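Local coordinates for protein 6-phosphogluconate dehydrogenase, NAD-binding (Mycolicibacterium smegmatis MC2 155, PDB 6SMT) that reduces imines with S-enantioselectivity, binding NADPH, and belongs to the HIBADH-related family of oxidoreductases, at residues B[10-15]-B[66-71]; B[139-144]-B[161-166]; B[223-228]-B[283-288]. All coordinates share one frame; numbering follows the deposited sequence.

In the fold
Contacts 1 and 2 belong to one mixed sheet of the NADPH-binding domain, whereas contact 3 lies in the helical C-terminal domain. Contact 1 pairs strands 12-16 and 69-72 in the middle of the parallel Rossmann part; contact 2 pairs strands 139-143 and 161-164 at one border of the sheet, its centre about 19 Å from that of contact 1. The side chains of Val-15 and Ile-140 each come within about 8 Å of NADPH. Contact 3, centred about 45 Å from contact 1 and 27 Å from contact 2, places Ile-285 about 4 Å from bound (2S)-2-ethylhexan-1-ol. Contacts 2 and 3 both touch the second subunit.

Contact 1: B[10-15]-B[66-71]; sequences TPTVTV and ASDLAL
Val-13 to Val-15 run beside Leu-69 to Leu-71 as parallel strands, their axes 4.6 Å apart at the closest point. The firm part of the pairing is carried by Thr-14: its N donates to Leu-69 O at 2.9 Å, in the carbonyl plane, and its O accepts from Leu-71 N at 2.8 Å in an almost straight bond (174°). Val-13 and Val-15 share a face of the sheet with Leu-69 and Leu-71, and the side chains that meet there are apolar, Val-15 CG2 being 4.5 Å from Leu-71 CD1. Helices 20-31 and 146-156 cover this face, with Leu-29 and Val-155 among the residues pressing on it.

These are the two central neighbouring strands of a Rossmann fold, and the first leads directly into the glycine-rich turn at Leu-18 and Gly-19, which bind NADPH.

On the other face the character turns polar. Ser-67 OG sits 2.7 Å from Thr-14 OG1, a hydroxyl that also bonds to Ala-63 O in helix 60-65, so this buried oxygen has two polar partners. Water 2 bonds to Ser-67 OG. Toward the strand starts the pairing frays into side-chain and solvent bonds. Thr-12 OG1, set between its own backbone N and carbonyl carbon (chi1 52°), takes the N-H of Asp-68 at 2.9 Å, while Leu-69 N and Thr-12 O are 3.6 Å apart. Beyond it, at the exposed end, water 1 accepts from Thr-12 N and donates to Asp-68 OD2, 2.7 Å away.

Contact 2: B[139-144]-B[161-166]; sequences SILFAG and QLTWVG
The backbones of Ser-139 to Phe-142 and Gln-161 to Trp-164 run parallel in regular register, the axes of the two strands approaching to 4.7 Å, and their bonds continue past Trp-164 through Val-165 N to Phe-142 O and Gly-144 N to Gly-166 O. At this end the first torsion of Trp-164 (chi1 176°, CG anti to the backbone N) swings the indole across to the neighbouring segment, and Trp-164 NE1 donates to Gly-144 O at 2.9 Å; the oxygen lies in the ring plane, while the donor stands above the carbonyl plane. One face of the same ring carries Gly-166 N 3.6 Å above its centre.

Phe-142 and Leu-162 share the Trp-164 side of the sheet, the leucine methyl CD2 approaching the edge of the phenyl ring 3.8 Å from CE1. On the other side Leu-141 and Thr-163 lie alongside each other, Leu-141 CD2 3.8 Å from Thr-163 CB. Near the strand starts, water 3 joins the hydroxyls of Ser-139 and Thr-163, 2.7 Å from each oxygen, and donates weakly to Gln-161 O.

The two strands flank helix 146-156 in a beta-alpha-beta crossover, whose Phe-149 meets the rings of both Phe-142 and Trp-164. Strand 139-143 pairs antiparallel with 120-126 on its other border, and helix 171-199 packs through Phe-175 against Leu-141 and Val-165, with His-210 of the second subunit reaching Leu-141 and Thr-163.

Contact 3: B[223-228]-B[283-288]; sequences TEVAQR and DEISRI
Arg-228 lays its guanidinium over the aliphatic part of Glu-284, whose CB stands 3.8 Å above the plane and over its centre. The contact joins helix 204-231 of the all-helical C-terminal domain to residues 284-286, where the loop after helix 263-280 passes into the 3-10 segment 285-288. Guanidinium and carboxylate planes are stacked, only 7° apart, yet no N-H points at the acid: Arg-228 NH2 and Glu-284 OE1 remain 4.2 Å apart. Alongside, the Arg-228 chain runs over Ser-286, Arg-228 CD 3.5 Å from Ser-286 OG, and Val-225 CG2 meets Ile-285 CD1 at 3.8 Å, the two side chains crossing at about a right angle. Glu-224 OE2 comes to 4.2 Å from Glu-284 OE2, a closeness of like charges probably eased by the arginine.

In the next shell, Arg-228 NH1 bonds to the carbonyls of Arg-233 and Ser-235, in the loop after the helix. Glu-284 bends at chi2 (74°), which turns OE1 to the backbone amides of Ser-238, an NADPH-binding residue, and Ala-239. Ser-286 OG bonds to His-234 ND1. Farther out, Phe-190 and Trp-184 of the second subunit pack on Val-225 and Ile-285, and Ile-285 also touches the bound (2S)-2-ethylhexan-1-ol.

Within the helix, Glu-224 meets the guanidinium at its edge: Arg-228 NE donates to Glu-224 OE2 at 2.9 Å and 174°, on the anti lone pair of that oxygen.

Contact 1: B[10-15]-B[66-71]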
ATOM      1  N   THR B  10     -30.465  27.140  13.804  1.00 37.34           N
ATOM      2  CA  THR B  10     -29.030  27.058  13.393  1.00 30.04           C
ATOM      3  C   THR B  10     -28.415  25.930  14.200  1.00 25.23           C
ATOM      4  O   THR B  10     -28.428  25.970  15.435  1.00 26.68           O
ATOM      5  CB  THR B  10     -28.167  28.275  13.715  1.00 29.95           C
ATOM      6  OG1 THR B  10     -28.861  29.358  13.110  1.00 33.33           O
ATOM      7  CG2 THR B  10     -26.772  28.186  13.142  1.00 29.28           C
ATOM      8  N   PRO B  11     -27.844  24.941  13.527  1.00 24.62           N
ATOM      9  CA  PRO B  11     -27.301  23.822  14.297  1.00 24.31           C
ATOM     10  C   PRO B  11     -26.201  24.202  15.282  1.00 21.36           C
ATOM     11  O   PRO B  11     -25.315  24.996  14.977  1.00 21.04           O
ATOM     12  CB  PRO B  11     -26.683  22.933  13.225  1.00 25.59           C
ATOM     13  CG  PRO B  11     -27.423  23.263  11.931  1.00 29.58           C
ATOM     14  CD  PRO B  11     -27.749  24.721  12.072  1.00 28.17           C
ATOM     15  N   THR B  12     -26.194  23.487  16.408  1.00 18.51           N
ATOM     16  CA  THR B  12     -25.167  23.656  17.444  1.00 17.45           C
ATOM     17  C   THR B  12     -24.360  22.387  17.494  1.00 17.91           C
ATOM     18  O   THR B  12     -24.945  21.291  17.519  1.00 19.86           O
ATOM     19  CB  THR B  12     -25.740  23.985  18.799  1.00 20.05           C
ATOM     20  OG1 THR B  12     -26.752  23.047  19.201  1.00 19.83           O
ATOM     21  CG2 THR B  12     -26.319  25.383  18.732  1.00 21.09           C
ATOM     22  N   VAL B  13     -23.040  22.553  17.388  0.67 15.95           N
ATOM     23  CA  VAL B  13     -22.055  21.436  17.451  0.67 16.00           C
ATOM     24  C   VAL B  13     -20.951  21.797  18.422  0.67 15.15           C
ATOM     25  O   VAL B  13     -20.434  22.906  18.415  0.67 16.43           O
ATOM     26  CB  VAL B  13     -21.503  21.080  16.068  0.67 15.74           C
ATOM     27  CG1 VAL B  13     -20.728  19.776  16.162  0.67 16.35           C
ATOM     28  CG2 VAL B  13     -22.613  20.990  15.016  0.67 16.10           C
ATOM     29  N   THR B  14     -20.551  20.837  19.231  1.00 15.42           N
ATOM     30  CA  THR B  14     -19.374  20.946  20.081  1.00 15.76           C
ATOM     31  C   THR B  14     -18.300  19.999  19.557  1.00 15.72           C
ATOM     32  O   THR B  14     -18.622  18.861  19.181  1.00 16.20           O
ATOM     33  CB  THR B  14     -19.639  20.609  21.535  1.00 17.71           C
ATOM     34  OG1 THR B  14     -20.480  21.672  22.021  1.00 19.02           O
ATOM     35  CG2 THR B  14     -18.409  20.554  22.398  1.00 17.78           C
ATOM     36  N   VAL B  15     -17.069  20.460  19.459  1.00 14.68           N
ATOM     37  CA  VAL B  15     -15.897  19.590  19.197  1.00 14.59           C
ATOM     38  C   VAL B  15     -15.066  19.549  20.453  1.00 16.00           C
ATOM     39  O   VAL B  15     -14.615  20.569  20.931  1.00 16.26           O
ATOM     40  CB  VAL B  15     -15.084  20.049  17.987  1.00 14.33           C
ATOM     41  CG1 VAL B  15     -13.961  19.076  17.731  1.00 14.56           C
ATOM     42  CG2 VAL B  15     -15.947  20.169  16.748  1.00 15.12           C
ATOM     43  N   ALA B  66     -23.545  22.990  25.719  1.00 21.17           N
ATOM     44  CA  ALA B  66     -23.753  24.111  24.800  1.00 22.00           C
ATOM     45  C   ALA B  66     -24.476  23.696  23.520  1.00 20.75           C
ATOM     46  O   ALA B  66     -24.996  24.563  22.804  1.00 21.10           O
ATOM     47  CB  ALA B  66     -22.462  24.745  24.495  1.00 22.65           C
ATOM     48  N   SER B  67     -24.466  22.403  23.160  1.00 18.89           N
ATOM     49  CA  SER B  67     -24.871  21.958  21.835  1.00 18.14           C
ATOM     50  C   SER B  67     -25.768  20.720  21.804  1.00 17.51           C
ATOM     51  O   SER B  67     -25.734  19.905  22.712  1.00 19.40           O
ATOM     52  CB  SER B  67     -23.626  21.675  20.977  1.00 18.11           C
ATOM     53  OG  SER B  67     -22.686  22.761  20.986  1.00 18.71           O
ATOM     54  N   ASP B  68     -26.428  20.535  20.702  1.00 19.02           N
ATOM     55  CA  ASP B  68     -27.268  19.328  20.506  1.00 18.76           C
ATOM     56  C   ASP B  68     -26.404  18.122  20.143  1.00 19.80           C
ATOM     57  O   ASP B  68     -26.814  17.001  20.466  1.00 19.71           O
ATOM     58  CB  ASP B  68     -28.283  19.558  19.408  1.00 21.00           C
ATOM     59  CG  ASP B  68     -29.318  20.623  19.758  1.00 27.97           C
ATOM     60  OD1 ASP B  68     -29.560  20.805  20.952  1.00 29.86           O
ATOM     61  OD2 ASP B  68     -29.876  21.150  18.821  1.00 30.70           O
ATOM     62  N   LEU B  69     -25.201  18.345  19.638  1.00 16.91           N
ATOM     63  CA  LEU B  69     -24.317  17.301  19.056  1.00 17.00           C
ATOM     64  C   LEU B  69     -22.925  17.570  19.504  1.00 15.01           C
ATOM     65  O   LEU B  69     -22.461  18.700  19.326  1.00 16.73           O
ATOM     66  CB  LEU B  69     -24.429  17.372  17.535  1.00 16.36           C
ATOM     67  CG  LEU B  69     -23.562  16.411  16.751  1.00 17.40           C
ATOM     68  CD1 LEU B  69     -23.996  14.975  17.019  1.00 18.48           C
ATOM     69  CD2 LEU B  69     -23.650  16.665  15.262  1.00 18.76           C
ATOM     70  N   ALA B  70     -22.238  16.576  20.038  1.00 14.65           N
ATOM     71  CA  ALA B  70     -20.865  16.661  20.507  1.00 15.50           C
ATOM     72  C   ALA B  70     -19.986  15.633  19.761  1.00 15.65           C
ATOM     73  O   ALA B  70     -20.392  14.475  19.726  1.00 17.37           O
ATOM     74  CB  ALA B  70     -20.697  16.457  21.974  1.00 16.99           C
ATOM     75  N   LEU B  71     -18.914  16.096  19.134  1.00 13.85           N
ATOM     76  CA  LEU B  71     -17.946  15.217  18.465  1.00 12.74           C
ATOM     77  C   LEU B  71     -16.731  15.086  19.346  1.00 13.65           C
ATOM     78  O   LEU B  71     -16.186  16.152  19.791  1.00 15.33           O
ATOM     79  CB  LEU B  71     -17.530  15.804  17.112  1.00 14.15           C
ATOM     80  CG  LEU B  71     -18.666  16.244  16.225  1.00 15.49           C
ATOM     81  CD1 LEU B  71     -18.116  16.753  14.888  1.00 17.02           C
ATOM     82  CD2 LEU B  71     -19.693  15.173  15.991  1.00 17.44           C
TER
HETATM   83  O   HOH W   1     -28.625  21.746  16.488  1.00 27.26           O
HETATM   84  O   HOH W   2     -22.356  25.269  20.044  1.00 18.91           O

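Contact 2: B[139-144]-B[161-166]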
ATOM      1  N   SER B 139     -13.966  10.941   3.848  1.00 13.32           N
ATOM      2  CA  SER B 139     -14.888   9.822   4.105  1.00 12.60           C
ATOM      3  C   SER B 139     -14.933   9.554   5.591  1.00 13.86           C
ATOM      4  O   SER B 139     -13.883   9.367   6.197  1.00 14.30           O
ATOM      5  CB  SER B 139     -14.457   8.586   3.366  1.00 13.72           C
ATOM      6  OG  SER B 139     -15.242   7.446   3.743  1.00 15.45           O
ATOM      7  N   ILE B 140     -16.151   9.479   6.140  1.00 12.22           N
ATOM      8  CA  ILE B 140     -16.370   9.181   7.573  1.00 12.34           C
ATOM      9  C   ILE B 140     -17.395   8.063   7.606  1.00 11.64           C
ATOM     10  O   ILE B 140     -18.475   8.132   6.964  1.00 12.49           O
ATOM     11  CB  ILE B 140     -16.772  10.417   8.385  1.00 12.54           C
ATOM     12  CG1 ILE B 140     -15.843  11.599   8.132  1.00 14.61           C
ATOM     13  CG2 ILE B 140     -16.788  10.005   9.859  1.00 13.35           C
ATOM     14  CD1 ILE B 140     -16.261  12.843   8.861  1.00 17.81           C
ATOM     15  N   LEU B 141     -17.089   7.016   8.366  1.00 12.35           N
ATOM     16  CA  LEU B 141     -17.988   5.862   8.569  1.00 12.22           C
ATOM     17  C   LEU B 141     -18.681   6.011   9.917  1.00 13.86           C
ATOM     18  O   LEU B 141     -18.047   6.488  10.908  1.00 14.99           O
ATOM     19  CB  LEU B 141     -17.190   4.547   8.576  1.00 13.17           C
ATOM     20  CG  LEU B 141     -16.200   4.406   7.472  1.00 16.31           C
ATOM     21  CD1 LEU B 141     -15.550   3.035   7.577  1.00 17.56           C
ATOM     22  CD2 LEU B 141     -16.835   4.546   6.144  1.00 16.66           C
ATOM     23  N   PHE B 142     -19.922   5.530  10.029  1.00 12.57           N
ATOM     24  CA  PHE B 142     -20.686   5.674  11.278  1.00 12.24           C
ATOM     25  C   PHE B 142     -21.412   4.392  11.544  1.00 13.25           C
ATOM     26  O   PHE B 142     -21.833   3.673  10.668  1.00 14.14           O
ATOM     27  CB  PHE B 142     -21.752   6.784  11.161  1.00 13.22           C
ATOM     28  CG  PHE B 142     -21.177   8.162  10.968  1.00 12.71           C
ATOM     29  CD1 PHE B 142     -20.858   8.586   9.695  1.00 14.25           C
ATOM     30  CD2 PHE B 142     -20.965   9.013  12.022  1.00 14.47           C
ATOM     31  CE1 PHE B 142     -20.263   9.808   9.481  1.00 14.13           C
ATOM     32  CE2 PHE B 142     -20.412  10.276  11.797  1.00 14.32           C
ATOM     33  CZ  PHE B 142     -20.097  10.660  10.532  1.00 13.78           C
ATOM     34  N   ALA B 143     -21.623   4.155  12.842  1.00 12.92           N
ATOM     35  CA  ALA B 143     -22.367   2.979  13.343  1.00 12.87           C
ATOM     36  C   ALA B 143     -23.191   3.355  14.579  1.00 13.45           C
ATOM     37  O   ALA B 143     -22.786   4.197  15.381  1.00 13.91           O
ATOM     38  CB  ALA B 143     -21.451   1.816  13.655  1.00 13.34           C
ATOM     39  N   GLY B 144     -24.345   2.708  14.701  1.00 14.47           N
ATOM     40  CA  GLY B 144     -25.305   2.976  15.769  1.00 15.27           C
ATOM     41  C   GLY B 144     -26.691   3.141  15.182  1.00 14.04           C
ATOM     42  O   GLY B 144     -26.910   2.784  14.021  1.00 14.96           O
ATOM     43  N   GLN B 161     -18.044  12.852   2.700  1.00 15.66           N
ATOM     44  CA  GLN B 161     -18.926  11.762   2.324  1.00 15.86           C
ATOM     45  C   GLN B 161     -19.101  10.814   3.503  1.00 15.58           C
ATOM     46  O   GLN B 161     -18.103  10.541   4.204  1.00 17.34           O
ATOM     47  CB  GLN B 161     -18.396  10.960   1.127  1.00 17.83           C
ATOM     48  CG  GLN B 161     -18.197  11.881  -0.068  1.00 22.68           C
ATOM     49  CD  GLN B 161     -18.176  11.178  -1.393  1.00 30.03           C
ATOM     50  OE1 GLN B 161     -19.117  10.437  -1.720  1.00 34.63           O
ATOM     51  NE2 GLN B 161     -17.166  11.509  -2.181  1.00 29.25           N
ATOM     52  N   LEU B 162     -20.345  10.528   3.823  1.00 14.55           N
ATOM     53  CA  LEU B 162     -20.689   9.725   5.000  1.00 14.10           C
ATOM     54  C   LEU B 162     -21.193   8.361   4.620  1.00 15.50           C
ATOM     55  O   LEU B 162     -21.903   8.168   3.585  1.00 16.49           O
ATOM     56  CB  LEU B 162     -21.759  10.465   5.800  1.00 14.84           C
ATOM     57  CG  LEU B 162     -21.596  11.950   6.017  1.00 15.61           C
ATOM     58  CD1 LEU B 162     -22.812  12.414   6.799  1.00 19.71           C
ATOM     59  CD2 LEU B 162     -20.300  12.317   6.689  1.00 16.33           C
ATOM     60  N   THR B 163     -20.824   7.344   5.391  1.00 13.91           N
ATOM     61  CA  THR B 163     -21.356   5.988   5.186  1.00 14.38           C
ATOM     62  C   THR B 163     -21.811   5.428   6.521  1.00 14.31           C
ATOM     63  O   THR B 163     -20.952   5.359   7.417  1.00 15.51           O
ATOM     64  CB  THR B 163     -20.333   4.983   4.607  1.00 14.76           C
ATOM     65  OG1 THR B 163     -19.790   5.537   3.403  1.00 17.45           O
ATOM     66  CG2 THR B 163     -20.990   3.652   4.279  1.00 15.85           C
ATOM     67  N   TRP B 164     -23.085   5.058   6.633  1.00 14.45           N
ATOM     68  CA  TRP B 164     -23.591   4.326   7.800  1.00 13.92           C
ATOM     69  C   TRP B 164     -23.416   2.859   7.528  1.00 15.30           C
ATOM     70  O   TRP B 164     -23.939   2.327   6.517  1.00 16.69           O
ATOM     71  CB  TRP B 164     -25.019   4.774   8.118  1.00 14.48           C
ATOM     72  CG  TRP B 164     -25.626   3.998   9.247  1.00 14.68           C
ATOM     73  CD1 TRP B 164     -25.498   4.326  10.550  1.00 15.05           C
ATOM     74  CD2 TRP B 164     -26.490   2.861   9.169  1.00 15.89           C
ATOM     75  NE1 TRP B 164     -26.222   3.467  11.317  1.00 15.60           N
ATOM     76  CE2 TRP B 164     -26.862   2.559  10.487  1.00 16.16           C
ATOM     77  CE3 TRP B 164     -26.973   2.101   8.109  1.00 17.03           C
ATOM     78  CZ2 TRP B 164     -27.736   1.511  10.797  1.00 17.77           C
ATOM     79  CZ3 TRP B 164     -27.775   1.011   8.420  1.00 20.24           C
ATOM     80  CH2 TRP B 164     -28.110   0.712   9.744  1.00 18.17           C
ATOM     81  N   VAL B 165     -22.708   2.155   8.442  1.00 15.91           N
ATOM     82  CA  VAL B 165     -22.352   0.737   8.191  1.00 15.50           C
ATOM     83  C   VAL B 165     -23.157  -0.222   9.030  1.00 16.00           C
ATOM     84  O   VAL B 165     -22.946  -1.445   8.902  1.00 19.08           O
ATOM     85  CB  VAL B 165     -20.825   0.507   8.329  1.00 14.79           C
ATOM     86  CG1 VAL B 165     -20.087   1.363   7.341  1.00 16.74           C
ATOM     87  CG2 VAL B 165     -20.322   0.758   9.740  1.00 16.25           C
ATOM     88  N   GLY B 166     -24.047   0.218   9.890  1.00 15.36           N
ATOM     89  CA  GLY B 166     -24.911  -0.692  10.623  1.00 15.71           C
ATOM     90  C   GLY B 166     -25.206  -0.292  12.041  1.00 14.98           C
ATOM     91  O   GLY B 166     -24.684   0.708  12.567  1.00 16.18           O
TER
HETATM   92  O   HOH W   3     -17.943   7.511   3.546  1.00 19.84           O

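Contact 3: B[223-228]-B[283-288]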
ATOM      1  N   THR B 223      -8.909  -5.582  -6.193  1.00 14.12           N
ATOM      2  CA  THR B 223     -10.239  -6.038  -6.633  1.00 16.17           C
ATOM      3  C   THR B 223     -10.183  -7.498  -7.028  1.00 15.00           C
ATOM      4  O   THR B 223     -11.049  -8.269  -6.579  1.00 16.12           O
ATOM      5  CB  THR B 223     -10.692  -5.213  -7.822  1.00 18.21           C
ATOM      6  OG1 THR B 223     -10.902  -3.889  -7.348  1.00 19.06           O
ATOM      7  CG2 THR B 223     -11.942  -5.797  -8.463  1.00 21.55           C
ATOM      8  N   GLU B 224      -9.137  -7.898  -7.760  1.00 15.04           N
ATOM      9  CA  GLU B 224      -8.996  -9.309  -8.148  1.00 16.30           C
ATOM     10  C   GLU B 224      -8.743 -10.227  -6.953  1.00 16.64           C
ATOM     11  O   GLU B 224      -9.351 -11.322  -6.865  1.00 17.58           O
ATOM     12  CB  GLU B 224      -7.960  -9.468  -9.280  1.00 17.75           C
ATOM     13  CG  GLU B 224      -7.837 -10.957  -9.640  1.00 21.43           C
ATOM     14  CD  GLU B 224      -6.960 -11.280 -10.830  1.00 31.19           C
ATOM     15  OE1 GLU B 224      -6.494 -10.304 -11.493  1.00 31.18           O
ATOM     16  OE2 GLU B 224      -6.658 -12.479 -11.052  1.00 30.68           O
ATOM     17  N   VAL B 225      -7.861  -9.815  -6.059  1.00 14.30           N
ATOM     18  CA  VAL B 225      -7.526 -10.643  -4.886  1.00 15.57           C
ATOM     19  C   VAL B 225      -8.795 -10.800  -4.039  1.00 15.36           C
ATOM     20  O   VAL B 225      -9.091 -11.922  -3.629  1.00 16.54           O
ATOM     21  CB  VAL B 225      -6.369 -10.032  -4.085  1.00 15.21           C
ATOM     22  CG1 VAL B 225      -6.250 -10.633  -2.725  1.00 16.42           C
ATOM     23  CG2 VAL B 225      -5.071 -10.051  -4.871  1.00 16.56           C
ATOM     24  N   ALA B 226      -9.579  -9.755  -3.799  1.00 15.20           N
ATOM     25  CA  ALA B 226     -10.831  -9.868  -3.044  1.00 15.19           C
ATOM     26  C   ALA B 226     -11.833 -10.824  -3.673  1.00 17.22           C
ATOM     27  O   ALA B 226     -12.405 -11.627  -2.981  1.00 18.57           O
ATOM     28  CB  ALA B 226     -11.445  -8.514  -2.880  1.00 15.93           C
ATOM     29  N   GLN B 227     -11.955 -10.775  -5.010  1.00 16.97           N
ATOM     30  CA  GLN B 227     -12.882 -11.699  -5.702  1.00 19.15           C
ATOM     31  C   GLN B 227     -12.390 -13.127  -5.558  1.00 19.30           C
ATOM     32  O   GLN B 227     -13.191 -14.023  -5.320  1.00 19.28           O
ATOM     33  CB  GLN B 227     -13.068 -11.237  -7.128  1.00 21.85           C
ATOM     34  CG  GLN B 227     -14.173 -12.079  -7.818  1.00 26.55           C
ATOM     35  CD  GLN B 227     -15.540 -11.726  -7.264  1.00 32.99           C
ATOM     36  OE1 GLN B 227     -15.848 -10.535  -7.213  1.00 37.39           O
ATOM     37  NE2 GLN B 227     -16.298 -12.713  -6.743  1.00 32.89           N
ATOM     38  N   ARG B 228     -11.098 -13.360  -5.717  1.00 16.62           N
ATOM     39  CA  ARG B 228     -10.534 -14.702  -5.594  1.00 17.31           C
ATOM     40  C   ARG B 228     -10.694 -15.238  -4.193  1.00 18.22           C
ATOM     41  O   ARG B 228     -10.967 -16.423  -4.026  1.00 19.00           O
ATOM     42  CB  ARG B 228      -9.068 -14.661  -6.024  1.00 16.27           C
ATOM     43  CG  ARG B 228      -8.850 -14.507  -7.515  1.00 16.39           C
ATOM     44  CD  ARG B 228      -7.390 -14.489  -7.866  1.00 16.90           C
ATOM     45  NE  ARG B 228      -7.004 -14.683  -9.271  1.00 17.57           N
ATOM     46  CZ  ARG B 228      -6.803 -15.889  -9.833  1.00 18.85           C
ATOM     47  NH1 ARG B 228      -7.126 -17.000  -9.178  1.00 18.90           N
ATOM     48  NH2 ARG B 228      -6.278 -15.939 -11.050  1.00 20.15           N
ATOM     49  N   ASP B 283      -0.228 -21.230  -7.299  1.00 16.11           N
ATOM     50  CA  ASP B 283      -1.454 -20.439  -7.183  1.00 15.38           C
ATOM     51  C   ASP B 283      -1.158 -18.926  -7.255  1.00 14.75           C
ATOM     52  O   ASP B 283       0.028 -18.510  -7.177  1.00 15.26           O
ATOM     53  CB  ASP B 283      -2.121 -20.691  -5.843  1.00 15.59           C
ATOM     54  CG  ASP B 283      -2.880 -21.990  -5.735  1.00 19.57           C
ATOM     55  OD1 ASP B 283      -2.980 -22.671  -6.754  1.00 21.40           O
ATOM     56  OD2 ASP B 283      -3.372 -22.245  -4.629  1.00 21.24           O
ATOM     57  N   GLU B 284      -2.210 -18.173  -7.543  1.00 15.75           N
ATOM     58  CA  GLU B 284      -2.159 -16.705  -7.472  1.00 16.17           C
ATOM     59  C   GLU B 284      -1.806 -16.264  -6.054  1.00 16.05           C
ATOM     60  O   GLU B 284      -2.143 -16.901  -5.040  1.00 16.02           O
ATOM     61  CB  GLU B 284      -3.507 -16.186  -7.987  1.00 18.31           C
ATOM     62  CG  GLU B 284      -3.578 -14.678  -8.162  1.00 19.42           C
ATOM     63  CD  GLU B 284      -2.874 -14.021  -9.303  1.00 28.07           C
ATOM     64  OE1 GLU B 284      -2.405 -14.714 -10.160  1.00 25.23           O
ATOM     65  OE2 GLU B 284      -2.903 -12.770  -9.301  1.00 36.63           O
ATOM     66  N   ILE B 285      -1.260 -15.049  -5.956  1.00 16.13           N
ATOM     67  CA  ILE B 285      -0.852 -14.454  -4.685  1.00 17.04           C
ATOM     68  C   ILE B 285      -2.021 -14.205  -3.764  1.00 16.74           C
ATOM     69  O   ILE B 285      -1.809 -14.011  -2.552  1.00 17.69           O
ATOM     70  CB  ILE B 285       0.096 -13.232  -5.005  1.00 18.01           C
ATOM     71  CG1 ILE B 285      -0.503 -12.268  -5.987  1.00 21.50           C
ATOM     72  CG2 ILE B 285       1.471 -13.690  -5.551  1.00 20.06           C
ATOM     73  CD1 ILE B 285      -1.596 -11.491  -5.378  1.00 22.19           C
ATOM     74  N   SER B 286      -3.284 -14.306  -4.190  1.00 16.91           N
ATOM     75  CA  SER B 286      -4.494 -14.309  -3.361  1.00 17.38           C
ATOM     76  C   SER B 286      -4.499 -15.416  -2.304  1.00 16.86           C
ATOM     77  O   SER B 286      -5.097 -15.305  -1.267  1.00 17.78           O
ATOM     78  CB  SER B 286      -5.707 -14.408  -4.247  1.00 19.94           C
ATOM     79  OG  SER B 286      -5.586 -15.553  -5.100  1.00 19.23           O
ATOM     80  N   ARG B 287      -3.757 -16.486  -2.500  1.00 16.10           N
ATOM     81  CA  ARG B 287      -3.705 -17.593  -1.539  1.00 16.06           C
ATOM     82  C   ARG B 287      -2.864 -17.240  -0.335  1.00 15.93           C
ATOM     83  O   ARG B 287      -3.016 -17.887   0.697  1.00 18.07           O
ATOM     84  CB  ARG B 287      -3.040 -18.770  -2.247  1.00 17.33           C
ATOM     85  CG  ARG B 287      -2.881 -20.033  -1.437  1.00 19.32           C
ATOM     86  CD  ARG B 287      -4.143 -20.722  -1.148  1.00 19.37           C
ATOM     87  NE  ARG B 287      -4.562 -21.550  -2.247  1.00 20.26           N
ATOM     88  CZ  ARG B 287      -5.578 -22.432  -2.228  1.00 24.47           C
ATOM     89  NH1 ARG B 287      -6.392 -22.499  -1.176  1.00 26.68           N
ATOM     90  NH2 ARG B 287      -5.792 -23.166  -3.314  1.00 23.14           N
ATOM     91  N   ILE B 288      -1.920 -16.309  -0.420  1.00 15.38           N
ATOM     92  CA  ILE B 288      -0.858 -16.139   0.629  1.00 14.31           C
ATOM     93  C   ILE B 288      -1.503 -15.880   1.986  1.00 15.59           C
ATOM     94  O   ILE B 288      -0.997 -16.387   3.022  1.00 16.13           O
ATOM     95  CB  ILE B 288       0.142 -15.056   0.213  1.00 15.55           C
ATOM     96  CG1 ILE B 288       0.985 -15.503  -0.989  1.00 16.52           C
ATOM     97  CG2 ILE B 288       1.080 -14.677   1.388  1.00 16.23           C
ATOM     98  CD1 ILE B 288       1.673 -14.317  -1.702  1.00 16.91           C
TER